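Local coordinates for giding protein-mglB (Thermus thermophilus, PDB 1J3W) that probably serves as a guanine-nucleotide exchange factor and molecular adaptor of the Roadblock/LC7 family, with a presumed role in gliding motility, at residues V17-E21 with L42-E46; L24-G28 with K117-H121; G28-A32 with K45-P51; Y31-R37 with H102-V108. One frame throughout, in Å; residues are numbered along the deposited sequence.

Overall arrangement
The four contacts lie within one compact Roadblock/LC7 fold, their centres about 9 to 14 Å apart. Interaction 4 is the hub, about 2 Å from the chain centre: it pairs strand 31-36 with strand 103-109, the middle strand of a five-stranded antiparallel sheet. Interaction 3 joins the other edge of strand 31-36 to strand 41-46 and shares Y31 and A32 with interaction 4. Interaction 1 sets helix 10-27 against strand 41-46, sharing K45 and E46 with interaction 3. Interaction 2 joins the end of that helix to helix 115-135, and interaction 4 is nested in the loop it closes. Sequence-distant elements thus tie one sheet to two helices on the same face.

Interaction 1. Residues V17-E21 with L42-E46; sequences VEVLE and LAHKE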
loop_
_atom_site.group_PDB
_atom_site.type_symbol
_atom_site.label_atom_id
_atom_site.label_comp_id
_atom_site.label_asym_id
_atom_site.label_seq_id
_atom_site.Cartn_x
_atom_site.Cartn_y
_atom_site.Cartn_z
ATOM N N VAL B 17 -15.983 15.905 19.012
ATOM C CA VAL B 17 -15.372 17.199 18.747
ATOM C C VAL B 17 -14.682 17.746 19.995
ATOM O O VAL B 17 -13.592 18.316 19.910
ATOM C CB VAL B 17 -16.423 18.206 18.246
ATOM C CG1 VAL B 17 -15.901 19.621 18.380
ATOM C CG2 VAL B 17 -16.759 17.902 16.796
ATOM N N GLU B 18 -15.315 17.579 21.153
ATOM C CA GLU B 18 -14.729 18.049 22.399
ATOM C C GLU B 18 -13.388 17.359 22.639
ATOM O O GLU B 18 -12.420 18.001 23.054
ATOM C CB GLU B 18 -15.695 17.793 23.558
ATOM C CG GLU B 18 -16.723 18.904 23.717
ATOM C CD GLU B 18 -17.983 18.447 24.421
ATOM O OE1 GLU B 18 -17.892 17.532 25.268
ATOM O OE2 GLU B 18 -19.062 19.014 24.134
ATOM N N VAL B 19 -13.323 16.058 22.367
ATOM C CA VAL B 19 -12.075 15.326 22.538
ATOM C C VAL B 19 -11.020 15.906 21.597
ATOM O O VAL B 19 -9.881 16.147 22.001
ATOM C CB VAL B 19 -12.237 13.823 22.225
ATOM C CG1 VAL B 19 -10.874 13.138 22.260
ATOM C CG2 VAL B 19 -13.170 13.172 23.242
ATOM N N LEU B 20 -11.400 16.148 20.345
ATOM C CA LEU B 20 -10.446 16.687 19.377
ATOM C C LEU B 20 -9.928 18.055 19.792
ATOM O O LEU B 20 -8.727 18.314 19.707
ATOM C CB LEU B 20 -11.072 16.767 17.980
ATOM C CG LEU B 20 -11.486 15.436 17.343
ATOM C CD1 LEU B 20 -12.095 15.708 15.985
ATOM C CD2 LEU B 20 -10.286 14.503 17.207
ATOM N N GLU B 21 -10.826 18.925 20.245
ATOM C CA GLU B 21 -10.440 20.262 20.675
ATOM C C GLU B 21 -9.495 20.218 21.872
ATOM O O GLU B 21 -8.481 20.923 21.902
ATOM C CB GLU B 21 -11.686 21.081 21.025
ATOM C CG GLU B 21 -12.528 21.439 19.813
ATOM C CD GLU B 21 -13.871 22.038 20.179
ATOM O OE1 GLU B 21 -14.536 22.589 19.275
ATOM O OE2 GLU B 21 -14.267 21.953 21.361
ATOM N N LEU B 42 -14.958 11.884 9.791
ATOM C CA LEU B 42 -16.135 11.840 10.652
ATOM C C LEU B 42 -16.272 13.106 11.484
ATOM O O LEU B 42 -17.380 13.531 11.804
ATOM C CB LEU B 42 -16.056 10.622 11.575
ATOM C CG LEU B 42 -15.789 9.287 10.870
ATOM C CD1 LEU B 42 -15.823 8.159 11.888
ATOM C CD2 LEU B 42 -16.828 9.058 9.786
ATOM N N ALA B 43 -15.138 13.697 11.847
ATOM C CA ALA B 43 -15.109 14.929 12.633
ATOM C C ALA B 43 -13.688 15.474 12.557
ATOM O O ALA B 43 -12.728 14.703 12.476
ATOM C CB ALA B 43 -15.482 14.649 14.086
ATOM N N HIS B 44 -13.545 16.794 12.561
ATOM C CA HIS B 44 -12.219 17.393 12.501
ATOM C C HIS B 44 -12.211 18.766 13.146
ATOM O O HIS B 44 -13.198 19.497 13.085
ATOM C CB HIS B 44 -11.728 17.494 11.051
ATOM C CG HIS B 44 -12.508 18.450 10.204
ATOM N ND1 HIS B 44 -12.233 19.801 10.156
ATOM C CD2 HIS B 44 -13.554 18.249 9.369
ATOM C CE1 HIS B 44 -13.075 20.389 9.326
ATOM N NE2 HIS B 44 -13.888 19.470 8.835
ATOM N N LYS B 45 -11.092 19.095 13.783
ATOM C CA LYS B 45 -10.916 20.385 14.431
ATOM C C LYS B 45 -9.497 20.865 14.188
ATOM O O LYS B 45 -8.565 20.061 14.086
ATOM C CB LYS B 45 -11.199 20.278 15.932
ATOM C CG LYS B 45 -12.680 20.093 16.231
ATOM C CD LYS B 45 -13.478 21.312 15.781
ATOM C CE LYS B 45 -14.954 20.981 15.617
ATOM N NZ LYS B 45 -15.761 22.176 15.223
ATOM N N GLU B 46 -9.339 22.178 14.082
ATOM C CA GLU B 46 -8.035 22.772 13.823
ATOM C C GLU B 46 -7.687 23.757 14.917
ATOM O O GLU B 46 -8.572 24.400 15.484
ATOM C CB GLU B 46 -8.041 23.499 12.476
ATOM C CG GLU B 46 -8.331 22.608 11.266
ATOM C CD GLU B 46 -9.793 22.208 11.150
ATOM O OE1 GLU B 46 -10.654 23.110 11.031
ATOM O OE2 GLU B 46 -10.079 20.994 11.170
#
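K45 leaves its strand with CG anti to the carbonyl carbon and then turns sharply at the next bond (chi2 -64°), a bend that lays its aliphatic chain against V17, L20 and E21 of the helix. In V17 the first torsion (chi1 163°) swings CG1 to the far side from the backbone N, into the lysine chain. V17 CG1 comes within 3.2 Å of K45 CE, tighter than ordinary carbon contact, so the exact fit there is doubtful, although the oblique crossing of the two side chains is clear. L20 approaches at two levels. Its CB meets K45 CB at 4.1 Å, while its CD1 reaches the strand itself, 3.7 Å from A43 O and 4.0 Å from A43 CB. On the outer side E21 CG packs on K45 CG at 3.8 Å. Helix 10-27 thus packs on strand 41-46, an outermost strand of the antiparallel sheet within this chain; the short-segment axes pass 7.9 Å apart at 31°, and A43 CB points toward the helix, beneath L20 CD1. H44 and E46 point away from it and are joined by H44 ND1 donating to the syn side of E46 OE2 at 2.7 Å. Shortening K45 to an alanine would probably take away the methylenes on which V17 and E21 rest and leave the E21 carboxylate without its nearby positive charge. No hydrogen bond crosses between the segments, and E21 OE1 stays 4.3 Å from K45 NZ, beyond a salt bridge: the lysine works here mainly as a hydrocarbon arm, with probably no more than a loose electrostatic attraction at its end.

Interaction 2. Residues L24-G28 with K117-H121; sequences LRETG and KVKLH
E26 lies over one face of the H121 imidazole, its CB 3.6 Å from the ring centroid and 14° off the ring normal, a CH-pi contact. Its chain bends beyond CB, which folds the carboxylate back along the same face: the two planes are only 13° apart, and E26 OE1 sits 3.5 Å from H121 CE1. L120 CG rests over the opposite ring face, so the imidazole is packed from both sides. A water donates to E26 O (2.7 Å) and to E26 OE1 (2.8 Å), a bridge that probably steadies the turn of the carboxylate, and weakly accepts from K117 NZ. Deeper in, T27 CG2 lies against the other helix, 3.5 Å from K117 O and 3.6 Å from H121 CB, while T27 OG1 is bound to T23 O and A29 N. Replacing H121 by an alanine would probably deprive E26 CB of its aromatic platform and leave the glutamate freer to turn. This is side-by-side helix packing: the last turn of helix 10-27 meets the early turns of helix 115-135 on one face of the antiparallel sheet, consistent with the layered helix-sheet architecture of the Roadblock/LC7 fold.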
loop_
_atom_site.group_PDB
_atom_site.type_symbol
_atom_site.label_atom_id
_atom_site.label_comp_id
_atom_site.label_asym_id
_atom_site.label_seq_id
_atom_site.Cartn_x
_atom_site.Cartn_y
_atom_site.Cartn_z
ATOM N N LEU B 24 -6.003 19.033 20.889
ATOM C CA LEU B 24 -5.185 20.057 20.242
ATOM C C LEU B 24 -4.547 20.943 21.310
ATOM O O LEU B 24 -3.362 21.259 21.235
ATOM C CB LEU B 24 -6.035 20.912 19.300
ATOM C CG LEU B 24 -6.499 20.220 18.016
ATOM C CD1 LEU B 24 -7.512 21.098 17.314
ATOM C CD2 LEU B 24 -5.301 19.951 17.101
ATOM N N ARG B 25 -5.330 21.342 22.305
ATOM C CA ARG B 25 -4.811 22.189 23.372
ATOM C C ARG B 25 -3.720 21.509 24.202
ATOM O O ARG B 25 -2.710 22.130 24.544
ATOM C CB ARG B 25 -5.952 22.638 24.292
ATOM C CG ARG B 25 -6.887 23.659 23.665
ATOM C CD ARG B 25 -7.828 24.264 24.702
ATOM N NE ARG B 25 -8.915 23.365 25.083
ATOM C CZ ARG B 25 -9.960 23.082 24.308
ATOM N NH1 ARG B 25 -10.063 23.627 23.103
ATOM N NH2 ARG B 25 -10.905 22.259 24.741
ATOM N N GLU B 26 -3.919 20.234 24.516
ATOM C CA GLU B 26 -2.957 19.487 25.324
ATOM C C GLU B 26 -1.667 19.115 24.607
ATOM O O GLU B 26 -0.614 19.008 25.232
ATOM C CB GLU B 26 -3.600 18.195 25.847
ATOM C CG GLU B 26 -4.771 18.402 26.789
ATOM C CD GLU B 26 -4.344 18.651 28.221
ATOM O OE1 GLU B 26 -3.137 18.857 28.469
ATOM O OE2 GLU B 26 -5.227 18.639 29.106
ATOM N N THR B 27 -1.753 18.921 23.295
ATOM C CA THR B 27 -0.597 18.493 22.513
ATOM C C THR B 27 0.168 19.573 21.775
ATOM O O THR B 27 1.369 19.435 21.550
ATOM C CB THR B 27 -1.000 17.461 21.435
ATOM O OG1 THR B 27 -1.913 18.072 20.508
ATOM C CG2 THR B 27 -1.644 16.240 22.067
ATOM N N GLY B 28 -0.529 20.635 21.393
ATOM C CA GLY B 28 0.110 21.680 20.619
ATOM C C GLY B 28 0.051 21.331 19.137
ATOM O O GLY B 28 0.671 22.006 18.315
ATOM N N LYS B 117 3.969 14.731 24.389
ATOM C CA LYS B 117 2.612 15.196 24.662
ATOM C C LYS B 117 1.669 14.640 23.597
ATOM O O LYS B 117 0.548 14.221 23.890
ATOM C CB LYS B 117 2.559 16.725 24.641
ATOM C CG LYS B 117 3.361 17.420 25.733
ATOM C CD LYS B 117 2.653 17.375 27.073
ATOM C CE LYS B 117 3.345 18.286 28.080
ATOM N NZ LYS B 117 2.540 18.445 29.319
ATOM N N VAL B 118 2.130 14.638 22.350
ATOM C CA VAL B 118 1.326 14.121 21.254
ATOM C C VAL B 118 0.925 12.669 21.506
ATOM O O VAL B 118 -0.241 12.303 21.364
ATOM C CB VAL B 118 2.101 14.212 19.912
ATOM C CG1 VAL B 118 1.356 13.459 18.820
ATOM C CG2 VAL B 118 2.273 15.674 19.511
ATOM N N LYS B 119 1.890 11.849 21.899
ATOM C CA LYS B 119 1.613 10.439 22.139
ATOM C C LYS B 119 0.792 10.185 23.394
ATOM O O LYS B 119 -0.094 9.323 23.402
ATOM C CB LYS B 119 2.923 9.659 22.192
ATOM C CG LYS B 119 3.739 9.822 20.914
ATOM C CD LYS B 119 4.850 8.801 20.809
ATOM C CE LYS B 119 4.294 7.412 20.551
ATOM N NZ LYS B 119 5.385 6.412 20.441
ATOM N N LEU B 120 1.079 10.939 24.450
ATOM C CA LEU B 120 0.353 10.792 25.708
ATOM C C LEU B 120 -1.122 11.140 25.530
ATOM O O LEU B 120 -2.006 10.314 25.755
ATOM C CB LEU B 120 0.966 11.707 26.775
ATOM C CG LEU B 120 0.239 11.777 28.122
ATOM C CD1 LEU B 120 0.252 10.413 28.765
ATOM C CD2 LEU B 120 0.913 12.799 29.028
ATOM N N HIS B 121 -1.385 12.369 25.105
ATOM C CA HIS B 121 -2.759 12.813 24.930
ATOM C C HIS B 121 -3.413 12.220 23.690
ATOM O O HIS B 121 -4.637 12.095 23.625
ATOM C CB HIS B 121 -2.787 14.341 24.932
ATOM C CG HIS B 121 -2.300 14.930 26.220
ATOM N ND1 HIS B 121 -3.061 14.933 27.369
ATOM C CD2 HIS B 121 -1.100 15.456 26.563
ATOM C CE1 HIS B 121 -2.351 15.434 28.364
ATOM N NE2 HIS B 121 -1.156 15.759 27.902
HETATM O O HOH W 1 -0.463 19.372 27.892
#

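Interaction 3. Residues G28-A32 with K45-P51; sequences GARYA and KEALWAP
The open end of the beta hairpin made by strands 31-36 and 41-46 is where A32 faces K45 and Y31 faces E46 in antiparallel register. A32 and K45 form the hydrogen-bonded pair, with A32 N to K45 O at 3.0 Å and K45 N to A32 O at 2.9 Å; Y31 and E46 are the non-hydrogen-bonded pair. A47 N to R30 O, also 2.9 Å, extends the ladder to the type I turn A47-A50. Y31 anchors what follows: its OH donates to P51 O at 2.7 Å, approaching that oxygen from above its carbonyl plane, 52° out of it. E46 CG lies 3.5 Å from Y31 CD1, while R30 CB sits over the centre of the tyrosine ring. W49 has CG between its backbone N and carbonyl carbon (chi1 61°), which folds the indole back so that one face covers A47 CB and A50 CB. Its far edge meets the other segment, with G28 O near the ring plane, 3.4 Å from W49 CZ2, and R30 CG 3.5 Å from W49 CH2. The R30 guanidinium stands 89° to the indole, carries P51 over one face, and forms a salt bridge through NE with D110. A water donating to A29 O and accepting from W49 NE1 bridges the two loops. On one side of this hairpin A32 packs on L20 and L24 of helix 10-27; on the other Y31 touches P53 and P54, and a classic bulge at R30 and Y31 faces V108 of strand 103-109.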
loop_
_atom_site.group_PDB
_atom_site.type_symbol
_atom_site.label_atom_id
_atom_site.label_comp_id
_atom_site.label_asym_id
_atom_site.label_seq_id
_atom_site.Cartn_x
_atom_site.Cartn_y
_atom_site.Cartn_z
ATOM N N GLY B 28 -0.529 20.635 21.393
ATOM C CA GLY B 28 0.110 21.680 20.619
ATOM C C GLY B 28 0.051 21.331 19.137
ATOM O O GLY B 28 0.671 22.006 18.315
ATOM N N ALA B 29 -0.688 20.278 18.789
ATOM C CA ALA B 29 -0.818 19.870 17.390
ATOM C C ALA B 29 -1.618 20.883 16.573
ATOM O O ALA B 29 -2.365 21.695 17.124
ATOM C CB ALA B 29 -1.483 18.497 17.296
ATOM N N ARG B 30 -1.464 20.815 15.254
ATOM C CA ARG B 30 -2.161 21.716 14.348
ATOM C C ARG B 30 -3.570 21.262 14.015
ATOM O O ARG B 30 -4.520 22.041 14.093
ATOM C CB ARG B 30 -1.408 21.848 13.021
ATOM C CG ARG B 30 -0.080 22.565 13.069
ATOM C CD ARG B 30 0.395 22.826 11.640
ATOM N NE ARG B 30 1.644 23.579 11.595
ATOM C CZ ARG B 30 2.151 24.108 10.488
ATOM N NH1 ARG B 30 1.512 23.974 9.332
ATOM N NH2 ARG B 30 3.308 24.757 10.533
ATOM N N TYR B 31 -3.700 19.998 13.620
ATOM C CA TYR B 31 -4.995 19.480 13.200
ATOM C C TYR B 31 -5.284 18.125 13.813
ATOM O O TYR B 31 -4.378 17.305 13.992
ATOM C CB TYR B 31 -5.028 19.365 11.665
ATOM C CG TYR B 31 -4.395 20.542 10.945
ATOM C CD1 TYR B 31 -4.888 21.836 11.115
ATOM C CD2 TYR B 31 -3.268 20.368 10.138
ATOM C CE1 TYR B 31 -4.270 22.928 10.511
ATOM C CE2 TYR B 31 -2.642 21.458 9.526
ATOM C CZ TYR B 31 -3.149 22.733 9.722
ATOM O OH TYR B 31 -2.517 23.815 9.148
ATOM N N ALA B 32 -6.551 17.896 14.126
ATOM C CA ALA B 32 -6.985 16.635 14.717
ATOM C C ALA B 32 -8.210 16.139 13.970
ATOM O O ALA B 32 -9.149 16.898 13.729
ATOM C CB ALA B 32 -7.311 16.830 16.186
ATOM N N LYS B 45 -11.092 19.095 13.783
ATOM C CA LYS B 45 -10.916 20.385 14.431
ATOM C C LYS B 45 -9.497 20.865 14.188
ATOM O O LYS B 45 -8.565 20.061 14.086
ATOM C CB LYS B 45 -11.199 20.278 15.932
ATOM C CG LYS B 45 -12.680 20.093 16.231
ATOM C CD LYS B 45 -13.478 21.312 15.781
ATOM C CE LYS B 45 -14.954 20.981 15.617
ATOM N NZ LYS B 45 -15.761 22.176 15.223
ATOM N N GLU B 46 -9.339 22.178 14.082
ATOM C CA GLU B 46 -8.035 22.772 13.823
ATOM C C GLU B 46 -7.687 23.757 14.917
ATOM O O GLU B 46 -8.572 24.400 15.484
ATOM C CB GLU B 46 -8.041 23.499 12.476
ATOM C CG GLU B 46 -8.331 22.608 11.266
ATOM C CD GLU B 46 -9.793 22.208 11.150
ATOM O OE1 GLU B 46 -10.654 23.110 11.031
ATOM O OE2 GLU B 46 -10.079 20.994 11.170
ATOM N N ALA B 47 -6.400 23.871 15.224
ATOM C CA ALA B 47 -5.963 24.811 16.252
ATOM C C ALA B 47 -6.214 26.223 15.745
ATOM O O ALA B 47 -5.975 26.520 14.580
ATOM C CB ALA B 47 -4.485 24.617 16.546
ATOM N N LEU B 48 -6.690 27.095 16.628
ATOM C CA LEU B 48 -6.985 28.468 16.246
ATOM C C LEU B 48 -5.777 29.208 15.676
ATOM O O LEU B 48 -5.920 30.078 14.819
ATOM C CB LEU B 48 -7.539 29.231 17.455
ATOM C CG LEU B 48 -8.858 28.702 18.026
ATOM C CD1 LEU B 48 -9.261 29.533 19.235
ATOM C CD2 LEU B 48 -9.941 28.758 16.955
ATOM N N TRP B 49 -4.585 28.846 16.140
ATOM C CA TRP B 49 -3.359 29.496 15.695
ATOM C C TRP B 49 -2.795 28.950 14.390
ATOM O O TRP B 49 -1.982 29.598 13.733
ATOM C CB TRP B 49 -2.281 29.363 16.775
ATOM C CG TRP B 49 -1.913 27.935 17.091
ATOM C CD1 TRP B 49 -2.424 27.153 18.088
ATOM C CD2 TRP B 49 -0.972 27.116 16.382
ATOM N NE1 TRP B 49 -1.860 25.897 18.043
ATOM C CE2 TRP B 49 -0.967 25.849 17.005
ATOM C CE3 TRP B 49 -0.133 27.331 15.279
ATOM C CZ2 TRP B 49 -0.152 24.800 16.565
ATOM C CZ3 TRP B 49 0.680 26.283 14.839
ATOM C CH2 TRP B 49 0.660 25.034 15.486
ATOM N N ALA B 50 -3.220 27.750 14.017
ATOM C CA ALA B 50 -2.697 27.108 12.820
ATOM C C ALA B 50 -3.191 27.663 11.494
ATOM O O ALA B 50 -4.300 28.187 11.396
ATOM C CB ALA B 50 -2.980 25.613 12.884
ATOM N N PRO B 51 -2.355 27.564 10.450
ATOM C CA PRO B 51 -2.753 28.061 9.134
ATOM C C PRO B 51 -3.751 27.086 8.527
ATOM O O PRO B 51 -4.031 26.029 9.104
ATOM C CB PRO B 51 -1.436 28.096 8.368
ATOM C CG PRO B 51 -0.677 26.957 8.961
ATOM C CD PRO B 51 -0.949 27.125 10.441
HETATM O O HOH W 2 -2.897 23.255 19.281
#

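Interaction 4. Residues Y31-R37 with H102-V108; sequences YALLIDR and HALLVLV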
loop_
_atom_site.group_PDB
_atom_site.type_symbol
_atom_site.label_atom_id
_atom_site.label_comp_id
_atom_site.label_asym_id
_atom_site.label_seq_id
_atom_site.Cartn_x
_atom_site.Cartn_y
_atom_site.Cartn_z
ATOM N N TYR B 31 -3.700 19.998 13.620
ATOM C CA TYR B 31 -4.995 19.480 13.200
ATOM C C TYR B 31 -5.284 18.125 13.813
ATOM O O TYR B 31 -4.378 17.305 13.992
ATOM C CB TYR B 31 -5.028 19.365 11.665
ATOM C CG TYR B 31 -4.395 20.542 10.945
ATOM C CD1 TYR B 31 -4.888 21.836 11.115
ATOM C CD2 TYR B 31 -3.268 20.368 10.138
ATOM C CE1 TYR B 31 -4.270 22.928 10.511
ATOM C CE2 TYR B 31 -2.642 21.458 9.526
ATOM C CZ TYR B 31 -3.149 22.733 9.722
ATOM O OH TYR B 31 -2.517 23.815 9.148
ATOM N N ALA B 32 -6.551 17.896 14.126
ATOM C CA ALA B 32 -6.985 16.635 14.717
ATOM C C ALA B 32 -8.210 16.139 13.970
ATOM O O ALA B 32 -9.149 16.898 13.729
ATOM C CB ALA B 32 -7.311 16.830 16.186
ATOM N N LEU B 33 -8.207 14.866 13.596
ATOM C CA LEU B 33 -9.341 14.309 12.873
ATOM C C LEU B 33 -9.669 12.903 13.311
ATOM O O LEU B 33 -8.797 12.164 13.771
ATOM C CB LEU B 33 -9.060 14.226 11.370
ATOM C CG LEU B 33 -8.480 15.350 10.527
ATOM C CD1 LEU B 33 -6.972 15.426 10.736
ATOM C CD2 LEU B 33 -8.782 15.055 9.059
ATOM N N LEU B 34 -10.940 12.544 13.171
ATOM C CA LEU B 34 -11.350 11.203 13.364
ATOM C C LEU B 34 -11.897 10.780 12.049
ATOM O O LEU B 34 -12.766 11.422 11.476
ATOM C CB LEU B 34 -12.458 11.183 14.415
ATOM C CG LEU B 34 -13.018 9.778 14.633
ATOM C CD1 LEU B 34 -12.029 8.866 15.359
ATOM C CD2 LEU B 34 -14.299 9.769 15.465
ATOM N N ILE B 35 -11.319 9.725 11.490
ATOM C CA ILE B 35 -11.714 9.260 10.166
ATOM C C ILE B 35 -12.059 7.783 10.233
ATOM O O ILE B 35 -11.658 7.092 11.164
ATOM C CB ILE B 35 -10.570 9.462 9.139
ATOM C CG1 ILE B 35 -9.411 8.498 9.426
ATOM C CG2 ILE B 35 -10.056 10.900 9.220
ATOM C CD1 ILE B 35 -8.293 8.570 8.402
ATOM N N ASP B 36 -12.826 7.291 9.268
ATOM C CA ASP B 36 -13.134 5.871 9.297
ATOM C C ASP B 36 -12.062 5.178 8.477
ATOM O O ASP B 36 -11.312 5.828 7.746
ATOM C CB ASP B 36 -14.555 5.573 8.777
ATOM C CG ASP B 36 -14.720 5.775 7.278
ATOM O OD1 ASP B 36 -15.858 5.580 6.802
ATOM O OD2 ASP B 36 -13.754 6.117 6.572
ATOM N N ARG B 37 -11.966 3.861 8.600
ATOM C CA ARG B 37 -10.930 3.151 7.871
ATOM C C ARG B 37 -11.091 3.209 6.352
ATOM O O ARG B 37 -10.227 2.740 5.612
ATOM C CB ARG B 37 -10.845 1.707 8.373
ATOM C CG ARG B 37 -10.563 1.624 9.877
ATOM C CD ARG B 37 -10.201 0.207 10.304
ATOM N NE ARG B 37 -8.972 -0.237 9.659
ATOM C CZ ARG B 37 -7.758 -0.156 10.197
ATOM N NH1 ARG B 37 -7.591 0.350 11.410
ATOM N NH2 ARG B 37 -6.704 -0.570 9.510
ATOM N N HIS B 102 -13.164 0.431 13.802
ATOM C CA HIS B 102 -13.477 1.032 12.512
ATOM C C HIS B 102 -13.112 2.490 12.293
ATOM O O HIS B 102 -13.548 3.087 11.310
ATOM C CB HIS B 102 -14.968 0.858 12.218
ATOM C CG HIS B 102 -15.452 -0.550 12.376
ATOM N ND1 HIS B 102 -15.921 -1.046 13.572
ATOM C CD2 HIS B 102 -15.506 -1.577 11.495
ATOM C CE1 HIS B 102 -16.245 -2.318 13.423
ATOM N NE2 HIS B 102 -16.002 -2.665 12.172
ATOM N N ALA B 103 -12.317 3.068 13.185
ATOM C CA ALA B 103 -11.940 4.465 13.018
ATOM C C ALA B 103 -10.492 4.715 13.415
ATOM O O ALA B 103 -9.863 3.885 14.069
ATOM C CB ALA B 103 -12.871 5.363 13.828
ATOM N N LEU B 104 -9.982 5.872 13.011
ATOM C CA LEU B 104 -8.604 6.256 13.285
ATOM C C LEU B 104 -8.519 7.703 13.735
ATOM O O LEU B 104 -9.196 8.569 13.178
ATOM C CB LEU B 104 -7.760 6.117 12.016
ATOM C CG LEU B 104 -7.652 4.741 11.352
ATOM C CD1 LEU B 104 -7.075 4.878 9.951
ATOM C CD2 LEU B 104 -6.785 3.837 12.203
ATOM N N LEU B 105 -7.692 7.953 14.743
ATOM C CA LEU B 105 -7.448 9.308 15.223
ATOM C C LEU B 105 -6.203 9.771 14.476
ATOM O O LEU B 105 -5.218 9.036 14.404
ATOM C CB LEU B 105 -7.146 9.329 16.721
ATOM C CG LEU B 105 -6.533 10.657 17.193
ATOM C CD1 LEU B 105 -7.562 11.783 17.095
ATOM C CD2 LEU B 105 -6.031 10.507 18.610
ATOM N N VAL B 106 -6.251 10.972 13.919
ATOM C CA VAL B 106 -5.120 11.524 13.181
ATOM C C VAL B 106 -4.730 12.884 13.757
ATOM O O VAL B 106 -5.581 13.750 13.936
ATOM C CB VAL B 106 -5.470 11.730 11.688
ATOM C CG1 VAL B 106 -4.265 12.299 10.942
ATOM C CG2 VAL B 106 -5.922 10.406 11.065
ATOM N N LEU B 107 -3.451 13.056 14.077
ATOM C CA LEU B 107 -2.961 14.337 14.575
ATOM C C LEU B 107 -1.816 14.774 13.680
ATOM O O LEU B 107 -0.890 14.004 13.425
ATOM C CB LEU B 107 -2.447 14.233 16.014
ATOM C CG LEU B 107 -3.451 13.856 17.105
ATOM C CD1 LEU B 107 -2.747 13.772 18.458
ATOM C CD2 LEU B 107 -4.560 14.905 17.160
ATOM N N VAL B 108 -1.897 16.000 13.179
ATOM C CA VAL B 108 -0.841 16.568 12.344
ATOM C C VAL B 108 -0.185 17.613 13.231
ATOM O O VAL B 108 -0.869 18.469 13.803
ATOM C CB VAL B 108 -1.410 17.249 11.089
ATOM C CG1 VAL B 108 -0.291 17.971 10.337
ATOM C CG2 VAL B 108 -2.071 16.209 10.195
HETATM O O HOH W 3 -9.323 1.222 13.546
#
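Y31, L33 and I35 each exchange two backbone hydrogen bonds with V108, V106 and L104 respectively, an antiparallel ladder whose segment axes run at 155°. It joins strand 31-36 to the middle strand of the Roadblock/LC7 sheet. The tightest of its bonds include V106 N to L33 O at 2.8 Å; between these pairs A32-L107, L34-L105 and D36-A103 are non-hydrogen-bonded, with CA-H...O contacts such as A32 CA to V106 O. Side chains alternate. On the face bearing Y31, L33 and I35, the tyrosine CD2 touches V108 CB at 3.8 Å and L33 CD1 leans on V106 CB at 4.1 Å. With chi1 at 70°, I35 CG1 is wedged between the two backbone arms, which sets it beside L104 CB (3.9 Å) and carries CD1 on to V106 CG2. L33 and I35 also meet L56, A60 and V63 of helix 56-69, while V108 packs on L77 of the second subunit. On the opposite face L34 CD1 meets A103 CB at 3.9 Å, and A32 CB presses on L107 CD2 at 3.5 Å, closer than usual for two carbons; L34 and L105 both pack on L129 of helix 115-135. The D36 carboxylate is held by the backbone N of F40 and of S5. The ladder ends loosely at R37 N, whose bond to H102 O reaches that oxygen 50° above the carbonyl plane. Beside it a water lies in the plane of the R37 guanidinium, accepting from NH1 at 2.9 Å and donating to A103 O at 2.8 Å.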